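Local coordinates for protein peptidyl tryptophan dihydroxylase (Pseudomonas putida, PDB 7CTQ) that dihydroxylates a peptidyl tryptophan as an FAD-dependent monooxygenase, a step essential for biogenesis of the tryptophylquinone cofactor of quinohemoprotein amine dehydrogenase, at residues Ser160-Trp165 against Arg193-Val198; Ala184-Leu189 against Thr226-Ala231. All blocks are in the same frame, centred on the assembly; numbering follows the deposited sequence. Where two conformers were deposited one is given.

Overall arrangement
Followed from the N terminus, the first segment met is 160-165, on strand 158-166; the chain then runs through strands 173-179 and 182-188 and returns along strand 193-201, where interaction 1 closes a loop of 27 residues between its segments by pairing 160-165 with 193-198. Interaction 2 starts inside that loop, at 184-189, and closes beyond it at 226-231, so the two contacts cross along the chain. Strand 193-201 lies between strands 158-166 and 182-188 in one mixed sheet, which makes the contacts direct neighbours, their centres about 9 Å apart. Interaction 1 joins strands within the sheet and reaches the flavin; interaction 2 fastens the end of helix 223-228 against it.

Interaction 1: residues Ser160-Trp165 against Arg193-Val198; sequences SLLNVW and RCYWQV. With FAD (flavin-adenine dinucleotide), chain C.
Trp165 holds CG between its backbone N and carbonyl carbon (chi1 68°), which lays the indole over Cys194, while on the opposite face of the sheet Tyr195, in the conformer given, sends CG anti to the backbone N (chi1 -176°) and brings its ring against Leu162. Cys194 CB sits over the middle of the six-membered ring of Trp165, 3.5 Å from its centroid, and Cys194 SG meets the five-membered ring obliquely; Trp196 CB comes to the indole edge. In that Tyr195 conformer a second CH-pi contact has Leu162 CD1 over the ring face, the two side chains crossing at about a right angle. Asn163 and Trp196 lie side by side, amide and indole planes 24° apart, with Asn163 ND2 hydrogen-bonded to Glu238 O.

Between these two layers the backbones pair antiparallel. Asn163 N to Trp196 O is short at 2.7 Å and nearly straight, whereas Trp165 N reaches Cys194 O at 3.3 Å from above the carbonyl plane. On the Leu162 and Tyr195 face, Gln197 OE1 approaches FAD C6 to 3.5 Å and Ser160 CB lies 3.6 Å from FAD C7M, so this pair of strands lines the dimethylbenzene end of the flavin.

Strands 238-243 and 182-188 extend the sheet on either side, and helix 208-220 packs on the face carrying Leu161, Asn163 and Trp196.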
ATOM      1  N   SER A 160     -15.053  -7.542   2.815  1.00 33.86           N
ATOM      2  CA  SER A 160     -15.434  -7.408   1.421  1.00 35.06           C
ATOM      3  C   SER A 160     -15.923  -8.779   0.962  1.00 38.05           C
ATOM      4  O   SER A 160     -15.194  -9.767   1.075  1.00 37.65           O
ATOM      5  CB  SER A 160     -14.259  -6.903   0.577  1.00 38.78           C
ATOM      6  OG  SER A 160     -13.931  -5.555   0.930  1.00 38.65           O
ATOM      7  N   LEU A 161     -17.176  -8.844   0.518  1.00 38.82           N
ATOM      8  CA  LEU A 161     -17.775 -10.082   0.025  1.00 43.11           C
ATOM      9  C   LEU A 161     -17.780 -10.059  -1.497  1.00 40.84           C
ATOM     10  O   LEU A 161     -18.225  -9.081  -2.105  1.00 37.27           O
ATOM     11  CB  LEU A 161     -19.204 -10.254   0.542  1.00 41.68           C
ATOM     12  CG  LEU A 161     -19.449 -10.140   2.042  1.00 39.65           C
ATOM     13  CD1 LEU A 161     -20.943 -10.206   2.303  1.00 43.59           C
ATOM     14  CD2 LEU A 161     -18.707 -11.236   2.791  1.00 42.95           C
ATOM     15  N   LEU A 162     -17.324 -11.148  -2.106  1.00 38.38           N
ATOM     16  CA  LEU A 162     -17.057 -11.189  -3.532  1.00 42.24           C
ATOM     17  C   LEU A 162     -17.871 -12.296  -4.206  1.00 44.02           C
ATOM     18  O   LEU A 162     -17.926 -13.427  -3.712  1.00 39.57           O
ATOM     19  CB  LEU A 162     -15.558 -11.392  -3.769  1.00 43.92           C
ATOM     20  CG  LEU A 162     -15.199 -11.934  -5.146  1.00 57.76           C
ATOM     21  CD1 LEU A 162     -15.216 -10.804  -6.155  1.00 47.69           C
ATOM     22  CD2 LEU A 162     -13.851 -12.615  -5.109  1.00 62.52           C
ATOM     23  N   ASN A 163     -18.504 -11.964  -5.329  1.00 37.27           N
ATOM     24  CA  ASN A 163     -19.117 -12.947  -6.217  1.00 40.11           C
ATOM     25  C   ASN A 163     -18.356 -12.955  -7.533  1.00 38.17           C
ATOM     26  O   ASN A 163     -18.040 -11.892  -8.081  1.00 41.75           O
ATOM     27  CB  ASN A 163     -20.590 -12.636  -6.477  1.00 36.04           C
ATOM     28  CG  ASN A 163     -21.519 -13.183  -5.400  1.00 39.13           C
ATOM     29  OD1 ASN A 163     -22.543 -12.579  -5.104  1.00 38.36           O
ATOM     30  ND2 ASN A 163     -21.181 -14.341  -4.831  1.00 40.93           N
ATOM     31  N   VAL A 164     -18.057 -14.153  -8.035  1.00 36.95           N
ATOM     32  CA  VAL A 164     -17.338 -14.333  -9.289  1.00 36.38           C
ATOM     33  C   VAL A 164     -18.116 -15.328 -10.137  1.00 39.88           C
ATOM     34  O   VAL A 164     -18.483 -16.401  -9.650  1.00 41.22           O
ATOM     35  CB  VAL A 164     -15.904 -14.843  -9.057  1.00 43.55           C
ATOM     36  CG1 VAL A 164     -15.236 -15.120 -10.387  1.00 45.16           C
ATOM     37  CG2 VAL A 164     -15.092 -13.828  -8.250  1.00 40.97           C
ATOM     38  N   TRP A 165     -18.367 -14.981 -11.394  1.00 41.35           N
ATOM     39  CA  TRP A 165     -19.115 -15.866 -12.282  1.00 45.08           C
ATOM     40  C   TRP A 165     -18.747 -15.544 -13.725  1.00 50.39           C
ATOM     41  O   TRP A 165     -17.987 -14.609 -14.000  1.00 40.17           O
ATOM     42  CB  TRP A 165     -20.622 -15.743 -12.043  1.00 38.65           C
ATOM     43  CG  TRP A 165     -21.204 -14.430 -12.443  1.00 34.38           C
ATOM     44  CD1 TRP A 165     -21.932 -14.166 -13.566  1.00 35.85           C
ATOM     45  CD2 TRP A 165     -21.132 -13.197 -11.716  1.00 41.24           C
ATOM     46  NE1 TRP A 165     -22.314 -12.848 -13.589  1.00 36.12           N
ATOM     47  CE2 TRP A 165     -21.835 -12.229 -12.464  1.00 42.87           C
ATOM     48  CE3 TRP A 165     -20.529 -12.813 -10.509  1.00 40.43           C
ATOM     49  CZ2 TRP A 165     -21.951 -10.895 -12.047  1.00 40.55           C
ATOM     50  CZ3 TRP A 165     -20.651 -11.494 -10.095  1.00 36.61           C
ATOM     51  CH2 TRP A 165     -21.354 -10.551 -10.862  1.00 40.06           C
ATOM     52  N   ARG A 193     -15.638 -12.761 -17.898  1.00 50.69           N
ATOM     53  CA  ARG A 193     -15.500 -12.962 -16.458  1.00 54.09           C
ATOM     54  C   ARG A 193     -16.103 -11.785 -15.702  1.00 45.90           C
ATOM     55  O   ARG A 193     -15.927 -10.626 -16.082  1.00 48.65           O
ATOM     56  CB  ARG A 193     -14.030 -13.144 -16.075  1.00 51.91           C
ATOM     57  CG  ARG A 193     -13.499 -14.553 -16.338  1.00 65.15           C
ATOM     58  CD  ARG A 193     -12.067 -14.726 -15.846  1.00 70.00           C
ATOM     59  NE  ARG A 193     -11.140 -13.812 -16.507  1.00 67.94           N
ATOM     60  CZ  ARG A 193      -9.816 -13.933 -16.462  1.00 76.31           C
ATOM     61  NH1 ARG A 193      -9.262 -14.933 -15.790  1.00 76.69           N
ATOM     62  NH2 ARG A 193      -9.047 -13.055 -17.092  1.00 74.50           N
ATOM     63  N   CYS A 194     -16.844 -12.090 -14.641  1.00 46.98           N
ATOM     64  CA  CYS A 194     -17.586 -11.083 -13.900  1.00 41.77           C
ATOM     65  C   CYS A 194     -17.179 -11.102 -12.436  1.00 43.96           C
ATOM     66  O   CYS A 194     -16.819 -12.147 -11.878  1.00 42.28           O
ATOM     67  CB  CYS A 194     -19.088 -11.297 -14.017  1.00 42.95           C
ATOM     68  SG  CYS A 194     -19.688 -11.103 -15.690  1.00 47.58           S
ATOM     69  N   TYR A 195     -17.278  -9.924 -11.821  0.52 42.91           N
ATOM     70  CA  TYR A 195     -16.745  -9.633 -10.497  0.52 40.54           C
ATOM     71  C   TYR A 195     -17.712  -8.695  -9.791  0.52 36.13           C
ATOM     72  O   TYR A 195     -18.165  -7.710 -10.380  0.52 39.46           O
ATOM     73  CB  TYR A 195     -15.352  -8.990 -10.623  0.52 44.57           C
ATOM     74  CG  TYR A 195     -14.621  -8.701  -9.325  0.52 48.21           C
ATOM     75  CD1 TYR A 195     -13.554  -9.495  -8.916  0.52 56.45           C
ATOM     76  CD2 TYR A 195     -14.968  -7.616  -8.531  0.52 45.66           C
ATOM     77  CE1 TYR A 195     -12.863  -9.225  -7.739  0.52 59.86           C
ATOM     78  CE2 TYR A 195     -14.289  -7.344  -7.352  0.52 52.12           C
ATOM     79  CZ  TYR A 195     -13.244  -8.154  -6.959  0.52 52.53           C
ATOM     80  OH  TYR A 195     -12.574  -7.885  -5.789  0.52 63.75           O
ATOM     81  N   TRP A 196     -18.047  -9.006  -8.542  1.00 34.73           N
ATOM     82  CA  TRP A 196     -18.832  -8.080  -7.731  1.00 41.28           C
ATOM     83  C   TRP A 196     -18.379  -8.220  -6.289  1.00 38.96           C
ATOM     84  O   TRP A 196     -18.282  -9.337  -5.765  1.00 39.16           O
ATOM     85  CB  TRP A 196     -20.333  -8.352  -7.857  1.00 40.09           C
ATOM     86  CG  TRP A 196     -21.246  -7.504  -6.999  1.00 33.88           C
ATOM     87  CD1 TRP A 196     -21.844  -6.327  -7.349  1.00 35.03           C
ATOM     88  CD2 TRP A 196     -21.702  -7.806  -5.673  1.00 32.35           C
ATOM     89  NE1 TRP A 196     -22.638  -5.870  -6.317  1.00 32.82           N
ATOM     90  CE2 TRP A 196     -22.570  -6.768  -5.280  1.00 27.71           C
ATOM     91  CE3 TRP A 196     -21.459  -8.857  -4.782  1.00 33.39           C
ATOM     92  CZ2 TRP A 196     -23.190  -6.748  -4.035  1.00 30.01           C
ATOM     93  CZ3 TRP A 196     -22.075  -8.832  -3.544  1.00 32.79           C
ATOM     94  CH2 TRP A 196     -22.928  -7.793  -3.186  1.00 27.57           C
ATOM     95  N   GLN A 197     -18.099  -7.086  -5.657  1.00 40.10           N
ATOM     96  CA  GLN A 197     -17.481  -7.075  -4.338  1.00 40.87           C
ATOM     97  C   GLN A 197     -18.102  -5.952  -3.531  1.00 35.33           C
ATOM     98  O   GLN A 197     -18.063  -4.788  -3.940  1.00 37.50           O
ATOM     99  CB  GLN A 197     -15.964  -6.916  -4.455  1.00 45.96           C
ATOM    100  CG  GLN A 197     -15.297  -6.126  -3.356  1.00 51.38           C
ATOM    101  CD  GLN A 197     -14.001  -5.509  -3.832  1.00 55.51           C
ATOM    102  OE1 GLN A 197     -13.073  -6.220  -4.244  1.00 50.12           O
ATOM    103  NE2 GLN A 197     -13.937  -4.176  -3.809  1.00 45.71           N
ATOM    104  N   VAL A 198     -18.713  -6.305  -2.411  1.00 36.98           N
ATOM    105  CA  VAL A 198     -19.395  -5.335  -1.577  1.00 33.55           C
ATOM    106  C   VAL A 198     -18.617  -5.244  -0.280  1.00 36.77           C
ATOM    107  O   VAL A 198     -18.135  -6.256   0.245  1.00 35.64           O
ATOM    108  CB  VAL A 198     -20.875  -5.687  -1.336  1.00 34.33           C
ATOM    109  CG1 VAL A 198     -21.019  -6.943  -0.464  1.00 36.69           C
ATOM    110  CG2 VAL A 198     -21.599  -4.499  -0.729  1.00 36.92           C
TER
HETATM  111  PA  FAD C 501      -0.221  -9.570  -2.497  1.00 44.94           P
HETATM  112  O1A FAD C 501      -0.495  -8.863  -3.767  1.00 40.84           O
HETATM  113  O2A FAD C 501      -1.473 -10.130  -1.837  1.00 47.92           O
HETATM  114  O5B FAD C 501       0.903 -10.627  -2.742  1.00 46.60           O
HETATM  115  C5B FAD C 501       1.112 -11.726  -1.834  1.00 44.08           C
HETATM  116  C4B FAD C 501       1.635 -12.871  -2.661  1.00 59.27           C
HETATM  117  O4B FAD C 501       2.084 -13.925  -1.779  1.00 61.30           O
HETATM  118  C3B FAD C 501       0.630 -13.510  -3.626  1.00 65.72           C
HETATM  119  O3B FAD C 501       1.274 -13.855  -4.849  1.00 68.73           O
HETATM  120  C2B FAD C 501       0.136 -14.735  -2.846  1.00 66.47           C
HETATM  121  O2B FAD C 501      -0.265 -15.816  -3.687  1.00 74.80           O
HETATM  122  C1B FAD C 501       1.408 -15.124  -2.094  1.00 69.39           C
HETATM  123  N9A FAD C 501       1.241 -15.906  -0.877  1.00 64.79           N
HETATM  124  C8A FAD C 501       0.279 -15.805   0.088  1.00 68.96           C
HETATM  125  N7A FAD C 501       0.408 -16.652   1.080  1.00 69.28           N
HETATM  126  C5A FAD C 501       1.523 -17.387   0.721  1.00 65.78           C
HETATM  127  C6A FAD C 501       2.190 -18.468   1.333  1.00 62.70           C
HETATM  128  N6A FAD C 501       1.811 -19.018   2.487  1.00 66.60           N
HETATM  129  N1A FAD C 501       3.288 -18.976   0.715  1.00 58.01           N
HETATM  130  C2A FAD C 501       3.677 -18.432  -0.442  1.00 60.19           C
HETATM  131  N3A FAD C 501       3.122 -17.414  -1.109  1.00 64.30           N
HETATM  132  C4A FAD C 501       2.049 -16.931  -0.475  1.00 69.36           C
HETATM  133  N1  FAD C 501      -5.638  -2.510  -4.959  1.00 49.19           N
HETATM  134  C2  FAD C 501      -5.779  -1.776  -6.104  1.00 44.70           C
HETATM  135  O2  FAD C 501      -4.829  -1.181  -6.615  1.00 45.91           O
HETATM  136  N3  FAD C 501      -7.011  -1.698  -6.721  1.00 48.47           N
HETATM  137  C4  FAD C 501      -8.172  -2.310  -6.295  1.00 55.73           C
HETATM  138  O4  FAD C 501      -9.212  -2.179  -6.938  1.00 52.80           O
HETATM  139  C4X FAD C 501      -8.017  -3.086  -5.080  1.00 49.98           C
HETATM  140  N5  FAD C 501      -9.070  -3.694  -4.601  1.00 50.47           N
HETATM  141  C5X FAD C 501      -8.923  -4.434  -3.439  1.00 49.53           C
HETATM  142  C6  FAD C 501     -10.039  -5.084  -2.909  1.00 48.79           C
HETATM  143  C7  FAD C 501      -9.947  -5.825  -1.736  1.00 52.47           C
HETATM  144  C7M FAD C 501     -11.171  -6.516  -1.195  1.00 43.83           C
HETATM  145  C8  FAD C 501      -8.713  -5.920  -1.072  1.00 50.23           C
HETATM  146  C8M FAD C 501      -8.577  -6.722   0.194  1.00 44.60           C
HETATM  147  C9  FAD C 501      -7.598  -5.278  -1.599  1.00 46.80           C
HETATM  148  C9A FAD C 501      -7.695  -4.534  -2.769  1.00 51.06           C
HETATM  149  N10 FAD C 501      -6.579  -3.878  -3.329  1.00 48.02           N
HETATM  150  C10 FAD C 501      -6.709  -3.126  -4.480  1.00 47.96           C
HETATM  151  C1' FAD C 501      -5.284  -3.910  -2.647  1.00 42.11           C
HETATM  152  C2' FAD C 501      -4.256  -4.821  -3.298  1.00 47.80           C
HETATM  153  O2' FAD C 501      -4.789  -6.125  -3.533  1.00 44.68           O
HETATM  154  C3' FAD C 501      -3.050  -4.917  -2.366  1.00 44.22           C
HETATM  155  O3' FAD C 501      -2.718  -3.596  -1.954  1.00 43.02           O
HETATM  156  C4' FAD C 501      -1.800  -5.557  -2.960  1.00 47.88           C
HETATM  157  O4' FAD C 501      -2.127  -6.710  -3.742  1.00 50.93           O
HETATM  158  C5' FAD C 501      -0.816  -5.923  -1.874  1.00 38.49           C
HETATM  159  O5' FAD C 501       0.413  -6.332  -2.490  1.00 36.90           O
HETATM  160  P   FAD C 501       1.370  -7.337  -1.781  1.00 41.06           P
HETATM  161  O1P FAD C 501       1.782  -6.695  -0.447  1.00 39.11           O
HETATM  162  O2P FAD C 501       2.471  -7.751  -2.694  1.00 41.78           O
HETATM  163  O3P FAD C 501       0.424  -8.568  -1.449  1.00 42.53           O

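Interaction 2: residues Ala184-Leu189 against Thr226-Ala231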
ATOM      1  N   ALA A 184     -20.254  -0.962  -3.203  1.00 36.44           N
ATOM      2  CA  ALA A 184     -19.960  -2.108  -4.048  1.00 43.52           C
ATOM      3  C   ALA A 184     -19.100  -1.689  -5.232  1.00 38.48           C
ATOM      4  O   ALA A 184     -19.245  -0.586  -5.767  1.00 42.24           O
ATOM      5  CB  ALA A 184     -21.258  -2.785  -4.545  1.00 39.70           C
ATOM      6  N   TRP A 185     -18.199  -2.582  -5.621  1.00 36.84           N
ATOM      7  CA  TRP A 185     -17.414  -2.461  -6.837  1.00 39.82           C
ATOM      8  C   TRP A 185     -17.708  -3.671  -7.712  1.00 45.30           C
ATOM      9  O   TRP A 185     -17.756  -4.802  -7.215  1.00 41.43           O
ATOM     10  CB  TRP A 185     -15.925  -2.400  -6.512  1.00 40.33           C
ATOM     11  CG  TRP A 185     -15.021  -2.813  -7.622  1.00 45.73           C
ATOM     12  CD1 TRP A 185     -14.326  -3.985  -7.726  1.00 49.44           C
ATOM     13  CD2 TRP A 185     -14.686  -2.043  -8.781  1.00 41.76           C
ATOM     14  NE1 TRP A 185     -13.583  -3.994  -8.881  1.00 49.39           N
ATOM     15  CE2 TRP A 185     -13.783  -2.813  -9.545  1.00 43.74           C
ATOM     16  CE3 TRP A 185     -15.061  -0.776  -9.245  1.00 48.49           C
ATOM     17  CZ2 TRP A 185     -13.250  -2.358 -10.750  1.00 55.90           C
ATOM     18  CZ3 TRP A 185     -14.536  -0.327 -10.443  1.00 60.14           C
ATOM     19  CH2 TRP A 185     -13.634  -1.114 -11.180  1.00 59.24           C
ATOM     20  N   MET A 186     -17.889  -3.444  -9.013  1.00 42.56           N
ATOM     21  CA  MET A 186     -18.195  -4.542  -9.924  1.00 50.43           C
ATOM     22  C   MET A 186     -17.502  -4.340 -11.266  1.00 47.96           C
ATOM     23  O   MET A 186     -17.284  -3.208 -11.710  1.00 47.40           O
ATOM     24  CB  MET A 186     -19.709  -4.692 -10.139  1.00 38.15           C
ATOM     25  CG  MET A 186     -20.351  -3.465 -10.742  1.00 46.13           C
ATOM     26  SD  MET A 186     -22.137  -3.491 -10.589  1.00 47.88           S
ATOM     27  CE  MET A 186     -22.385  -2.630  -9.033  1.00 45.95           C
ATOM     28  N   ALA A 187     -17.175  -5.458 -11.918  1.00 43.90           N
ATOM     29  CA  ALA A 187     -16.462  -5.411 -13.184  1.00 48.09           C
ATOM     30  C   ALA A 187     -16.857  -6.592 -14.062  1.00 45.52           C
ATOM     31  O   ALA A 187     -17.184  -7.677 -13.574  1.00 44.83           O
ATOM     32  CB  ALA A 187     -14.947  -5.413 -12.974  1.00 50.01           C
ATOM     33  N   ARG A 188     -16.790  -6.370 -15.371  1.00 51.64           N
ATOM     34  CA  ARG A 188     -17.047  -7.408 -16.359  1.00 51.88           C
ATOM     35  C   ARG A 188     -15.938  -7.343 -17.397  1.00 50.13           C
ATOM     36  O   ARG A 188     -15.803  -6.334 -18.095  1.00 52.23           O
ATOM     37  CB  ARG A 188     -18.421  -7.215 -17.003  1.00 51.43           C
ATOM     38  CG  ARG A 188     -18.815  -8.286 -17.983  1.00 55.67           C
ATOM     39  CD  ARG A 188     -19.982  -7.810 -18.809  1.00 60.41           C
ATOM     40  NE  ARG A 188     -20.510  -8.883 -19.642  1.00 72.28           N
ATOM     41  CZ  ARG A 188     -21.524  -8.734 -20.484  1.00 74.78           C
ATOM     42  NH1 ARG A 188     -22.115  -7.549 -20.598  1.00 74.52           N
ATOM     43  NH2 ARG A 188     -21.947  -9.766 -21.209  1.00 71.89           N
ATOM     44  N   LEU A 189     -15.131  -8.397 -17.477  1.00 45.93           N
ATOM     45  CA  LEU A 189     -14.007  -8.398 -18.394  1.00 48.89           C
ATOM     46  C   LEU A 189     -14.485  -8.679 -19.818  1.00 66.02           C
ATOM     47  O   LEU A 189     -15.634  -9.070 -20.056  1.00 55.39           O
ATOM     48  CB  LEU A 189     -12.964  -9.426 -17.965  1.00 51.05           C
ATOM     49  CG  LEU A 189     -12.259  -9.171 -16.633  1.00 50.20           C
ATOM     50  CD1 LEU A 189     -11.540 -10.428 -16.180  1.00 60.24           C
ATOM     51  CD2 LEU A 189     -11.284  -8.028 -16.777  1.00 58.53           C
ATOM     52  N   THR A 226     -27.970  -5.130 -12.838  1.00 47.87           N
ATOM     53  CA  THR A 226     -28.843  -5.552 -13.937  1.00 56.41           C
ATOM     54  C   THR A 226     -28.351  -5.004 -15.270  1.00 52.76           C
ATOM     55  O   THR A 226     -28.213  -5.748 -16.251  1.00 54.26           O
ATOM     56  CB  THR A 226     -30.285  -5.102 -13.668  1.00 50.39           C
ATOM     57  OG1 THR A 226     -30.786  -5.749 -12.491  1.00 52.17           O
ATOM     58  CG2 THR A 226     -31.184  -5.460 -14.837  1.00 47.83           C
ATOM     59  N   GLU A 227     -28.071  -3.698 -15.315  1.00 52.05           N
ATOM     60  CA  GLU A 227     -27.582  -3.066 -16.537  1.00 50.52           C
ATOM     61  C   GLU A 227     -26.285  -3.703 -17.008  1.00 55.54           C
ATOM     62  O   GLU A 227     -26.171  -4.131 -18.162  1.00 56.33           O
ATOM     63  CB  GLU A 227     -27.382  -1.569 -16.300  1.00 51.99           C
ATOM     64  CG  GLU A 227     -27.121  -0.773 -17.570  1.00 65.28           C
ATOM     65  CD  GLU A 227     -27.481   0.696 -17.434  1.00 84.08           C
ATOM     66  OE1 GLU A 227     -27.859   1.317 -18.454  1.00 87.06           O
ATOM     67  OE2 GLU A 227     -27.376   1.234 -16.309  1.00 89.73           O
ATOM     68  N   LEU A 228     -25.298  -3.792 -16.115  1.00 54.79           N
ATOM     69  CA  LEU A 228     -23.958  -4.209 -16.515  1.00 49.31           C
ATOM     70  C   LEU A 228     -23.878  -5.685 -16.877  1.00 53.88           C
ATOM     71  O   LEU A 228     -23.053  -6.067 -17.718  1.00 57.78           O
ATOM     72  CB  LEU A 228     -22.962  -3.909 -15.395  1.00 54.12           C
ATOM     73  CG  LEU A 228     -22.081  -2.689 -15.647  1.00 55.85           C
ATOM     74  CD1 LEU A 228     -22.902  -1.421 -15.467  1.00 62.31           C
ATOM     75  CD2 LEU A 228     -20.861  -2.696 -14.737  1.00 56.21           C
ATOM     76  N   PHE A 229     -24.685  -6.534 -16.245  1.00 51.48           N
ATOM     77  CA  PHE A 229     -24.556  -7.979 -16.394  1.00 47.23           C
ATOM     78  C   PHE A 229     -25.843  -8.545 -16.975  1.00 54.29           C
ATOM     79  O   PHE A 229     -26.921  -8.382 -16.391  1.00 57.46           O
ATOM     80  CB  PHE A 229     -24.237  -8.649 -15.056  1.00 43.29           C
ATOM     81  CG  PHE A 229     -23.028  -8.088 -14.364  1.00 48.24           C
ATOM     82  CD1 PHE A 229     -21.756  -8.498 -14.725  1.00 39.73           C
ATOM     83  CD2 PHE A 229     -23.168  -7.160 -13.347  1.00 45.60           C
ATOM     84  CE1 PHE A 229     -20.635  -7.987 -14.083  1.00 51.11           C
ATOM     85  CE2 PHE A 229     -22.055  -6.638 -12.700  1.00 44.06           C
ATOM     86  CZ  PHE A 229     -20.785  -7.056 -13.067  1.00 44.92           C
ATOM     87  N   ASP A 230     -25.727  -9.224 -18.114  1.00 54.32           N
ATOM     88  CA  ASP A 230     -26.881  -9.918 -18.675  1.00 59.12           C
ATOM     89  C   ASP A 230     -27.169 -11.190 -17.885  1.00 52.92           C
ATOM     90  O   ASP A 230     -28.259 -11.356 -17.328  1.00 58.72           O
ATOM     91  CB  ASP A 230     -26.637 -10.220 -20.157  1.00 68.40           C
ATOM     92  CG  ASP A 230     -26.028  -9.038 -20.899  1.00 73.30           C
ATOM     93  OD1 ASP A 230     -26.431  -7.886 -20.627  1.00 78.66           O
ATOM     94  OD2 ASP A 230     -25.134  -9.257 -21.744  1.00 85.02           O
ATOM     95  N   ALA A 231     -26.192 -12.092 -17.815  1.00 43.78           N
ATOM     96  CA  ALA A 231     -26.263 -13.253 -16.939  1.00 41.60           C
ATOM     97  C   ALA A 231     -25.650 -12.904 -15.590  1.00 44.33           C
ATOM     98  O   ALA A 231     -24.512 -12.430 -15.531  1.00 37.77           O
ATOM     99  CB  ALA A 231     -25.523 -14.439 -17.550  1.00 38.28           C
TER
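Phe229 turns the rim of its ring to strand 182-188: Ala187 O lies near the ring plane, 3.5 Å from Phe229 CE1, and Met186 SD also comes in at the edge, 3.8 Å from Phe229 CE2. This is a Met-aromatic contact of the edge type, with the sulfur 80° off the ring normal. Met186 CB touches the same rim, and Met186 CG meets Leu228 CD2, closing the apolar patch. Arg188 CB approaches the ring obliquely from two residues further along the strand, on the same face as Met186.

Phe229 is the residue at which the chain leaves helix 223-228, so the contact seats the C-terminal end of that helix on the sheet. The Phe229 ring also meets Trp165 and touches Cys194, joining this patch to the neighbouring strands.

Arg188 is extended throughout, its CG anti to the backbone N (chi1 -177°), and this reach carries the guanidinium past Leu228 to Asp230. The salt bridge from Arg188 NH2 to Asp230 OD2 is long at 3.3 Å and bent (138° at the hydrogen); the guanidinium and carboxylate planes are nearly perpendicular, and the nitrogen meets the oxygen from above the carboxylate plane. Arg188 NH2 also donates a hydrogen bond to Ala168 O, its stronger polar partner, so one nitrogen serves two acceptors.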